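Local coordinates for Adp-heptose LPS heptosyltransferase II (Escherichia coli, PDB 1PSW), which catalyses transfer of the second heptose from ADP-L-glycero-beta-D-manno-heptose to the heptosyl-Kdo2-lipid A module during assembly of the lipopolysaccharide inner core, at residues N340-L343 against L344-E347. Sequence-based numbering, arbitrary orientation.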
loop_
_atom_site.group_PDB
_atom_site.type_symbol
_atom_site.label_atom_id
_atom_site.label_comp_id
_atom_site.label_asym_id
_atom_site.label_seq_id
_atom_site.Cartn_x
_atom_site.Cartn_y
_atom_site.Cartn_z
ATOM N N ASN A 340 -13.829 -7.526 -17.021
ATOM C CA ASN A 340 -15.173 -7.170 -17.474
ATOM C C ASN A 340 -16.253 -7.650 -16.503
ATOM O O ASN A 340 -17.297 -7.013 -16.357
ATOM C CB ASN A 340 -15.455 -7.734 -18.871
ATOM C CG ASN A 340 -14.676 -7.020 -19.955
ATOM O OD1 ASN A 340 -14.514 -5.803 -19.918
ATOM N ND2 ASN A 340 -14.198 -7.774 -20.936
ATOM N N ALA A 341 -15.999 -8.768 -15.829
ATOM C CA ALA A 341 -16.969 -9.315 -14.878
ATOM C C ALA A 341 -17.143 -8.387 -13.683
ATOM O O ALA A 341 -18.265 -8.085 -13.272
ATOM C CB ALA A 341 -16.524 -10.693 -14.405
ATOM N N LEU A 342 -16.025 -7.937 -13.121
ATOM C CA LEU A 342 -16.056 -7.035 -11.974
ATOM C C LEU A 342 -16.603 -5.671 -12.384
ATOM O O LEU A 342 -17.252 -4.992 -11.590
ATOM C CB LEU A 342 -14.649 -6.866 -11.389
ATOM C CG LEU A 342 -13.989 -8.085 -10.723
ATOM C CD1 LEU A 342 -12.543 -7.744 -10.368
ATOM C CD2 LEU A 342 -14.765 -8.484 -9.467
ATOM N N LEU A 343 -16.332 -5.265 -13.621
ATOM C CA LEU A 343 -16.826 -3.984 -14.103
ATOM C C LEU A 343 -18.345 -4.043 -14.219
ATOM O O LEU A 343 -19.031 -3.061 -13.937
ATOM C CB LEU A 343 -16.195 -3.637 -15.454
ATOM C CG LEU A 343 -14.742 -3.141 -15.386
ATOM C CD1 LEU A 343 -14.117 -3.160 -16.770
ATOM C CD2 LEU A 343 -14.707 -1.739 -14.807
ATOM N N LEU A 344 -18.869 -5.201 -14.614
ATOM C CA LEU A 344 -20.315 -5.380 -14.749
ATOM C C LEU A 344 -20.990 -5.286 -13.381
ATOM O O LEU A 344 -21.995 -4.592 -13.223
ATOM C CB LEU A 344 -20.630 -6.738 -15.380
ATOM C CG LEU A 344 -22.125 -7.066 -15.479
ATOM C CD1 LEU A 344 -22.764 -6.221 -16.579
ATOM C CD2 LEU A 344 -22.311 -8.549 -15.771
ATOM N N GLN A 345 -20.428 -5.993 -12.403
ATOM C CA GLN A 345 -20.945 -6.006 -11.034
ATOM C C GLN A 345 -21.085 -4.583 -10.506
ATOM O O GLN A 345 -22.086 -4.227 -9.886
ATOM C CB GLN A 345 -19.991 -6.777 -10.118
ATOM C CG GLN A 345 -20.445 -6.872 -8.661
ATOM C CD GLN A 345 -19.286 -7.113 -7.691
ATOM O OE1 GLN A 345 -18.327 -7.820 -8.009
ATOM N NE2 GLN A 345 -19.385 -6.538 -6.493
ATOM N N GLU A 346 -20.060 -3.778 -10.753
ATOM C CA GLU A 346 -20.047 -2.396 -10.303
ATOM C C GLU A 346 -21.172 -1.575 -10.936
ATOM O O GLU A 346 -21.782 -0.737 -10.272
ATOM C CB GLU A 346 -18.680 -1.773 -10.603
ATOM C CG GLU A 346 -18.580 -0.286 -10.309
ATOM C CD GLU A 346 -17.151 0.231 -10.407
ATOM O OE1 GLU A 346 -16.448 -0.128 -11.381
ATOM O OE2 GLU A 346 -16.743 1.010 -9.519
ATOM N N GLU A 347 -21.453 -1.817 -12.213
ATOM C CA GLU A 347 -22.518 -1.084 -12.895
ATOM C C GLU A 347 -23.887 -1.498 -12.363
ATOM O O GLU A 347 -24.744 -0.654 -12.099
ATOM C CB GLU A 347 -22.461 -1.334 -14.403
ATOM C CG GLU A 347 -21.144 -0.938 -15.042
ATOM C CD GLU A 347 -21.140 -1.131 -16.546
ATOM O OE1 GLU A 347 -21.478 -2.241 -17.008
ATOM O OE2 GLU A 347 -20.791 -0.173 -17.268
HETATM O O HOH W 1 -18.106 -0.345 -13.797
#
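Leu342 lies alongside Gln345, the two side chains pointing the same way, with methyl CD2 3.9 Å from the amide oxygen OE1. On the next face Leu343 slants across Glu346, its CD2 4.2 Å from carboxylate OE1. The Glu346 chain runs out extended, CG anti to the backbone N (chi1 174°), which leans the carboxylate back along the helix to the level of Leu343 O. There a water donates to both Glu346 OE1 and Leu343 O, the two bonds each 2.9 Å long, while OE2 forms a salt bridge with Arg281; both carboxylate oxygens are thus engaged, which should limit rotation of the group. All this rides on the last turns of helix 332-347, the C-terminal helix of a GT-B glycosyltransferase with two Rossmann-like domains. Regular i to i+4 bonds hold the turn, from Leu344 N to Asn340 O at 3.0 Å through to Glu347 N to Leu343 O at 3.2 Å. Leu343 O thus accepts from water and amide alike, and Glu347 CG presses on it at 3.2 Å. Leu343 is buried against Tyr214 and Lys263, and Asn340 ND2 bonds to Glu212, so this face packs on the domain containing strand 215-218, whereas Leu344 and Gln345 are exposed.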